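Local coordinates for protein probable aminotransferase (Pseudomonas aeruginosa, PDB 5YKR) that is a probable class-III aminotransferase of the pyridoxal-phosphate-dependent family, with its cofactor covalently bound and two subunits in the assembly, at residues A[17-22]-A[417-422]; A[25-30]-A[69-74]; A[29-34]-A[55-60]. All blocks are in the same frame, centred on the assembly; numbering follows the deposited sequence.

Contact 1. Residues A[17-22]-A[417-422]; sequences KRELRR and LLNRGV
Glu19 and Arg420 meet with their side chains at about a right angle, and the guanidinium takes the carboxylate end-on: NH1 of Arg420 lies 2.9 Å from OE1 of Glu19, and NH2 binds OE2. Both oxygens stay near the guanidinium plane, yet the two flat groups are turned 47° apart, so the fork is twisted rather than coplanar. Each oxygen has a second donor on its opposite face. ND2 of Asn419 reaches OE1 of Glu19 at 2.9 Å in a nearly straight bond, on the anti side but tilted out of the carboxylate plane. NE of Arg22 meets OE2 of Glu19 at a longer 3.2 Å. The Asn419 amide also gives a hydrogen to the backbone O of Glu19, so one NH2 group grips both ends of the same residue. Arg22, with CG anti to its own N (chi1 -174°), passes its methylenes across the Asn419 amide at a slant, CD 3.8 Å from CB of Asn419. Arg18 lies at the rim of this salt-bridge network and pairs with Glu455 on helix 439-456. Helix 407-418 ends here in a Schellman motif with Gly421 as C-prime residue, next to helix 9-26; Val422 begins strand 422-423, beside strand 76-79 in the small mixed sheet.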
# COMPACT_ATOMS: atom_id res chain seq x y z
N LYS A 17 -34.52 -13.03 -3.96
CA LYS A 17 -35.36 -11.83 -4.14
C LYS A 17 -36.11 -11.41 -2.87
O LYS A 17 -36.20 -10.23 -2.58
CB LYS A 17 -36.38 -12.07 -5.25
CG LYS A 17 -35.99 -11.55 -6.60
CD LYS A 17 -37.12 -11.80 -7.60
CE LYS A 17 -38.42 -11.05 -7.26
NZ LYS A 17 -38.87 -10.06 -8.27
N ARG A 18 -36.67 -12.37 -2.15
CA ARG A 18 -37.34 -12.08 -0.88
C ARG A 18 -36.35 -11.47 0.12
O ARG A 18 -36.67 -10.51 0.80
CB ARG A 18 -37.96 -13.36 -0.29
CG ARG A 18 -38.84 -13.10 0.91
CD ARG A 18 -39.47 -14.40 1.43
NE ARG A 18 -38.59 -15.43 2.04
CZ ARG A 18 -37.76 -15.26 3.08
NH1 ARG A 18 -37.56 -14.09 3.62
NH2 ARG A 18 -37.06 -16.28 3.56
N GLU A 19 -35.13 -12.01 0.17
CA GLU A 19 -34.13 -11.52 1.13
C GLU A 19 -33.60 -10.13 0.72
O GLU A 19 -33.26 -9.31 1.57
CB GLU A 19 -33.00 -12.55 1.27
CG GLU A 19 -33.46 -13.83 1.99
CD GLU A 19 -33.95 -13.58 3.39
OE1 GLU A 19 -33.30 -12.83 4.12
OE2 GLU A 19 -35.01 -14.13 3.78
N LEU A 20 -33.57 -9.84 -0.58
CA LEU A 20 -33.21 -8.49 -1.03
C LEU A 20 -34.27 -7.47 -0.58
O LEU A 20 -33.91 -6.38 -0.12
CB LEU A 20 -33.01 -8.44 -2.55
CG LEU A 20 -31.72 -9.06 -3.08
CD1 LEU A 20 -31.83 -9.26 -4.59
CD2 LEU A 20 -30.49 -8.24 -2.69
N ARG A 21 -35.55 -7.85 -0.66
CA ARG A 21 -36.60 -6.97 -0.13
C ARG A 21 -36.48 -6.79 1.38
O ARG A 21 -36.54 -5.66 1.88
CB ARG A 21 -37.98 -7.48 -0.53
CG ARG A 21 -39.11 -6.58 -0.13
CD ARG A 21 -40.39 -6.95 -0.89
NE ARG A 21 -40.76 -8.37 -0.81
CZ ARG A 21 -41.29 -8.96 0.27
NH1 ARG A 21 -41.53 -8.28 1.41
NH2 ARG A 21 -41.56 -10.27 0.23
N ARG A 22 -36.25 -7.90 2.09
CA ARG A 22 -36.03 -7.88 3.55
C ARG A 22 -34.82 -6.98 3.87
O ARG A 22 -34.85 -6.23 4.82
CB ARG A 22 -35.79 -9.29 4.08
CG ARG A 22 -35.68 -9.47 5.58
CD ARG A 22 -35.35 -10.94 6.02
NE ARG A 22 -36.37 -11.87 5.66
CZ ARG A 22 -37.53 -12.01 6.33
NH1 ARG A 22 -37.81 -11.25 7.39
NH2 ARG A 22 -38.42 -12.88 5.95
N LEU A 417 -28.02 -14.98 6.02
CA LEU A 417 -27.33 -14.85 7.30
C LEU A 417 -27.23 -13.39 7.75
O LEU A 417 -27.48 -13.06 8.91
CB LEU A 417 -25.97 -15.54 7.26
CG LEU A 417 -26.03 -16.95 7.79
CD1 LEU A 417 -26.86 -17.86 6.89
CD2 LEU A 417 -24.69 -17.57 7.95
N LEU A 418 -26.89 -12.51 6.82
CA LEU A 418 -26.76 -11.06 7.15
C LEU A 418 -28.05 -10.50 7.74
O LEU A 418 -28.07 -9.85 8.79
CB LEU A 418 -26.32 -10.29 5.90
CG LEU A 418 -26.09 -8.78 6.06
CD1 LEU A 418 -25.08 -8.30 5.00
CD2 LEU A 418 -27.36 -7.94 6.06
N ASN A 419 -29.17 -10.80 7.06
CA ASN A 419 -30.47 -10.30 7.53
C ASN A 419 -30.92 -10.87 8.88
O ASN A 419 -31.87 -10.36 9.47
CB ASN A 419 -31.56 -10.62 6.48
CG ASN A 419 -31.54 -9.69 5.26
OD1 ASN A 419 -31.08 -8.55 5.31
ND2 ASN A 419 -32.08 -10.22 4.14
N ARG A 420 -30.23 -11.89 9.36
CA ARG A 420 -30.52 -12.51 10.66
C ARG A 420 -29.33 -12.40 11.62
O ARG A 420 -29.23 -13.11 12.60
CB ARG A 420 -30.98 -13.96 10.44
CG ARG A 420 -32.34 -14.03 9.75
CD ARG A 420 -32.60 -15.42 9.16
NE ARG A 420 -33.83 -15.42 8.38
CZ ARG A 420 -33.98 -14.91 7.17
NH1 ARG A 420 -32.96 -14.29 6.56
NH2 ARG A 420 -35.17 -14.93 6.57
N GLY A 421 -28.44 -11.42 11.35
CA GLY A 421 -27.43 -11.01 12.33
C GLY A 421 -26.08 -11.73 12.31
O GLY A 421 -25.37 -11.73 13.34
N VAL A 422 -25.69 -12.31 11.17
CA VAL A 422 -24.38 -12.95 11.04
C VAL A 422 -23.71 -12.41 9.76
O VAL A 422 -24.27 -12.53 8.65
CB VAL A 422 -24.47 -14.46 10.98
CG1 VAL A 422 -23.12 -15.05 10.64
CG2 VAL A 422 -25.02 -15.02 12.30

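Contact 2. Residues A[25-30]-A[69-74]; sequences ELHPRS and VTDIDG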
# COMPACT_ATOMS: atom_id res chain seq x y z
N GLU A 25 -35.87 -3.36 3.73
CA GLU A 25 -36.75 -3.02 4.84
C GLU A 25 -35.99 -2.86 6.15
O GLU A 25 -36.29 -1.97 6.91
CB GLU A 25 -37.84 -4.07 5.05
CG GLU A 25 -38.86 -4.20 3.96
CD GLU A 25 -39.70 -5.49 4.09
OE1 GLU A 25 -39.69 -6.15 5.19
OE2 GLU A 25 -40.35 -5.84 3.07
N LEU A 26 -35.00 -3.72 6.38
CA LEU A 26 -34.24 -3.73 7.63
C LEU A 26 -33.16 -2.68 7.70
O LEU A 26 -32.76 -2.31 8.81
CB LEU A 26 -33.56 -5.10 7.81
CG LEU A 26 -34.46 -6.27 8.22
CD1 LEU A 26 -33.67 -7.57 8.15
CD2 LEU A 26 -35.02 -6.10 9.62
N HIS A 27 -32.66 -2.21 6.55
CA HIS A 27 -31.48 -1.31 6.56
C HIS A 27 -31.72 0.02 5.82
O HIS A 27 -30.90 0.41 4.98
CB HIS A 27 -30.25 -2.05 6.02
CG HIS A 27 -30.09 -3.44 6.57
ND1 HIS A 27 -30.60 -4.57 5.94
CD2 HIS A 27 -29.49 -3.88 7.71
CE1 HIS A 27 -30.30 -5.63 6.66
NE2 HIS A 27 -29.64 -5.25 7.74
N PRO A 28 -32.78 0.76 6.17
CA PRO A 28 -33.08 1.95 5.36
C PRO A 28 -32.05 3.08 5.44
O PRO A 28 -31.81 3.77 4.46
CB PRO A 28 -34.47 2.40 5.88
CG PRO A 28 -34.52 1.88 7.29
CD PRO A 28 -33.80 0.54 7.20
N ARG A 29 -31.45 3.28 6.59
CA ARG A 29 -30.45 4.32 6.72
C ARG A 29 -29.17 3.98 5.94
O ARG A 29 -28.60 4.86 5.33
CB ARG A 29 -30.14 4.61 8.19
CG ARG A 29 -31.32 5.15 8.95
CD ARG A 29 -31.02 5.29 10.42
NE ARG A 29 -29.99 6.28 10.69
CZ ARG A 29 -29.63 6.66 11.91
NH1 ARG A 29 -30.22 6.16 13.01
NH2 ARG A 29 -28.69 7.59 12.04
N SER A 30 -28.76 2.72 5.89
CA SER A 30 -27.63 2.35 5.01
C SER A 30 -27.98 2.59 3.55
O SER A 30 -27.14 3.07 2.80
CB SER A 30 -27.14 0.91 5.27
OG SER A 30 -26.37 0.90 6.45
N VAL A 69 -20.66 -6.28 15.70
CA VAL A 69 -20.79 -5.08 14.85
C VAL A 69 -22.21 -4.52 15.01
O VAL A 69 -23.14 -5.32 14.99
CB VAL A 69 -20.52 -5.43 13.39
CG1 VAL A 69 -20.79 -4.25 12.43
CG2 VAL A 69 -19.10 -5.90 13.26
N THR A 70 -22.35 -3.21 15.09
CA THR A 70 -23.64 -2.55 15.06
C THR A 70 -23.64 -1.59 13.89
O THR A 70 -22.71 -0.80 13.73
CB THR A 70 -23.91 -1.78 16.36
OG1 THR A 70 -23.82 -2.65 17.49
CG2 THR A 70 -25.27 -1.13 16.34
N ASP A 71 -24.66 -1.66 13.05
CA ASP A 71 -24.79 -0.76 11.90
C ASP A 71 -25.56 0.53 12.26
O ASP A 71 -26.04 0.70 13.37
CB ASP A 71 -25.33 -1.51 10.68
CG ASP A 71 -26.81 -1.85 10.74
OD1 ASP A 71 -27.52 -1.27 11.58
OD2 ASP A 71 -27.25 -2.66 9.89
N ILE A 72 -25.69 1.43 11.30
CA ILE A 72 -26.33 2.69 11.56
C ILE A 72 -27.84 2.62 11.66
O ILE A 72 -28.46 3.58 12.08
CB ILE A 72 -25.90 3.79 10.55
CG1 ILE A 72 -26.30 3.45 9.11
CG2 ILE A 72 -24.38 4.08 10.67
CD1 ILE A 72 -26.15 4.65 8.18
N ASP A 73 -28.42 1.46 11.28
CA ASP A 73 -29.83 1.17 11.53
C ASP A 73 -30.06 0.52 12.91
O ASP A 73 -31.19 0.16 13.23
CB ASP A 73 -30.41 0.31 10.41
CG ASP A 73 -30.61 1.10 9.13
OD1 ASP A 73 -31.59 1.90 9.06
OD2 ASP A 73 -29.80 0.91 8.19
N GLY A 74 -29.00 0.34 13.70
CA GLY A 74 -29.13 -0.32 14.99
C GLY A 74 -29.18 -1.82 14.98
O GLY A 74 -29.35 -2.43 16.03
O HOH W 1 -27.75 -0.63 8.11
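A chi1 of -73° sets CG of Asp73 beside its own backbone N, and a chi2 of -76° turns the carboxylate so that both oxygens meet the first turn of helix 28-37. OD1 of Asp73 receives the N-H of Arg29 at 2.8 Å through its syn lone pair. OD2 of Asp73 takes that of Ser30 at 3.1 Å, again on the syn side but 21° out of the carboxylate plane. The aspartate thus accepts two N-H groups of the first turn from another part of the chain, while His27 holds the N-cap position. CD of Pro28 packs 3.2 Å from OD1 of Asp73. Arg29, its chain bent at chi3, passes Asp73 in the opposite direction and lays one guanidinium face over the backbone O of Ile72, a contact rather than a bond. Ile72 directs CD1 against the Arg29 backbone.

A water joins three side chains: it donates to OD2 of Asp73 at 2.6 Å and, weakly, to OD2 of Asp71, and it pairs with OG of Ser30, which also accepts from Leu60 N. Asp71 OD2 has a further partner in Tyr77 and meets the edge of the His27 ring at CD2, 3.4 Å away, with ring and carboxylate planes nearly perpendicular. ND1 of His27 binds Phe23 O. The type I turn from Asp71 to Gly74, following strand 68-71, thereby presents Asp73 to the helix start, where its negative charge should interact favourably with the helix dipole and with the amide N-H groups of the first turn.

Contact 3. Residues A[29-34]-A[55-60]; sequences RSAQAY and GNCPLL
OG of Ser30 accepts the backbone N-H of Leu60 at 2.9 Å, in a bond that is almost perfectly straight at 178°. A water bridges the same residue to the loop, donating to O of Ser30 and, at 2.7 Å, to O of Pro58. The serine residue therefore ties helix 28-37 to the loop through its hydroxyl directly and through its carbonyl by way of solvent. Cys57 projects into the helix surface: a chi1 of 59° sends SG toward the backbone of Ala31, 3.6 Å from its CA. The loop backbone itself puts CB of Cys57 over one face of the Tyr34 ring, in a CH-pi contact 3.9 Å from the centroid. The loop 55-60 runs beside helix 28-37 on its way into strand 61-65, an outermost strand, within this chain, of the small mixed sheet. Tyr34, with CG anti to the backbone N (chi1 -170°), crosses Pro58 at about a right angle, CD1 lying 3.8 Å from CD of the proline, while its hydroxyl bonds to Gln51 and Arg38. Both methyls of Leu60 straddle CB of Ala33, each 3.7 Å away, and Pro113 of the second subunit packs on Leu60 and on Pro58.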
# COMPACT_ATOMS: atom_id res chain seq x y z
N ARG A 29 -31.45 3.28 6.59
CA ARG A 29 -30.45 4.32 6.72
C ARG A 29 -29.17 3.98 5.94
O ARG A 29 -28.60 4.86 5.33
CB ARG A 29 -30.14 4.61 8.19
CG ARG A 29 -31.32 5.15 8.95
CD ARG A 29 -31.02 5.29 10.42
NE ARG A 29 -29.99 6.28 10.69
CZ ARG A 29 -29.63 6.66 11.91
NH1 ARG A 29 -30.22 6.16 13.01
NH2 ARG A 29 -28.69 7.59 12.04
N SER A 30 -28.76 2.72 5.89
CA SER A 30 -27.63 2.35 5.01
C SER A 30 -27.98 2.59 3.55
O SER A 30 -27.14 3.07 2.80
CB SER A 30 -27.14 0.91 5.27
OG SER A 30 -26.37 0.90 6.45
N ALA A 31 -29.23 2.30 3.17
CA ALA A 31 -29.67 2.54 1.78
C ALA A 31 -29.68 4.02 1.43
O ALA A 31 -29.28 4.41 0.35
CB ALA A 31 -31.03 1.90 1.53
N GLN A 32 -30.13 4.85 2.36
CA GLN A 32 -30.09 6.29 2.18
C GLN A 32 -28.66 6.78 2.05
O GLN A 32 -28.32 7.61 1.19
CB GLN A 32 -30.82 6.96 3.35
CG GLN A 32 -30.78 8.48 3.47
CD GLN A 32 -31.56 8.97 4.73
OE1 GLN A 32 -31.61 8.28 5.79
NE2 GLN A 32 -32.18 10.15 4.61
N ALA A 33 -27.79 6.25 2.91
CA ALA A 33 -26.37 6.59 2.83
C ALA A 33 -25.78 6.20 1.48
O ALA A 33 -24.95 6.92 0.94
CB ALA A 33 -25.60 5.94 3.96
N TYR A 34 -26.17 5.05 0.93
CA TYR A 34 -25.67 4.62 -0.38
C TYR A 34 -26.05 5.60 -1.47
O TYR A 34 -25.22 5.93 -2.31
CB TYR A 34 -26.19 3.22 -0.72
CG TYR A 34 -25.56 2.60 -1.92
CD1 TYR A 34 -24.20 2.38 -1.98
CD2 TYR A 34 -26.34 2.22 -3.02
CE1 TYR A 34 -23.63 1.78 -3.11
CE2 TYR A 34 -25.78 1.61 -4.12
CZ TYR A 34 -24.42 1.41 -4.17
OH TYR A 34 -23.89 0.82 -5.30
N GLY A 55 -27.15 -7.93 -1.02
CA GLY A 55 -27.93 -6.80 -0.59
C GLY A 55 -27.67 -5.66 -1.52
O GLY A 55 -26.68 -5.62 -2.27
N ASN A 56 -28.54 -4.71 -1.44
CA ASN A 56 -28.53 -3.67 -2.44
C ASN A 56 -27.57 -2.53 -2.15
O ASN A 56 -27.28 -1.74 -3.03
CB ASN A 56 -29.96 -3.23 -2.66
CG ASN A 56 -30.79 -4.28 -3.40
OD1 ASN A 56 -30.35 -4.84 -4.41
ND2 ASN A 56 -31.99 -4.54 -2.91
N CYS A 57 -26.98 -2.53 -0.97
CA CYS A 57 -25.88 -1.60 -0.65
C CYS A 57 -25.04 -2.17 0.47
O CYS A 57 -25.52 -3.03 1.23
CB CYS A 57 -26.44 -0.24 -0.20
SG CYS A 57 -27.50 -0.32 1.28
N PRO A 58 -23.78 -1.70 0.62
CA PRO A 58 -23.02 -2.07 1.80
C PRO A 58 -23.63 -1.45 3.06
O PRO A 58 -24.15 -0.32 3.05
CB PRO A 58 -21.63 -1.48 1.56
CG PRO A 58 -21.83 -0.43 0.57
CD PRO A 58 -22.97 -0.85 -0.29
N LEU A 59 -23.57 -2.21 4.16
CA LEU A 59 -23.93 -1.63 5.46
C LEU A 59 -22.95 -0.52 5.86
O LEU A 59 -21.75 -0.68 5.68
CB LEU A 59 -23.91 -2.72 6.51
CG LEU A 59 -24.81 -3.95 6.35
CD1 LEU A 59 -24.43 -4.96 7.42
CD2 LEU A 59 -26.26 -3.53 6.41
N LEU A 60 -23.48 0.55 6.47
CA LEU A 60 -22.62 1.51 7.18
C LEU A 60 -22.53 1.08 8.65
O LEU A 60 -23.54 0.84 9.32
CB LEU A 60 -23.06 2.96 7.09
CG LEU A 60 -22.46 3.77 5.92
CD1 LEU A 60 -23.10 3.23 4.64
CD2 LEU A 60 -22.70 5.25 6.07
O HOH W 2 -24.38 2.12 1.82

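From the N terminus, helix 9-26 is met first, in contact 1, which closes a loop of almost 400 residues by returning to the end of helix 407-418. Contact 2 begins at the last turn of helix 9-26 and closes a loop of 38 residues at the end of strand 68-71. Contact 3 starts from the same stretch, sharing Arg29 and Ser30; its loop of 20 residues falls within that of contact 2, and both are nested within contact 1. His27 touches Asn419 and Leu59, linking all three, while Leu60 and Ile72 are probably hydrogen-bonded. Together they tie the two N-terminal helices to the end of helix 407-418 and to the loop and turn flanking the small sheet.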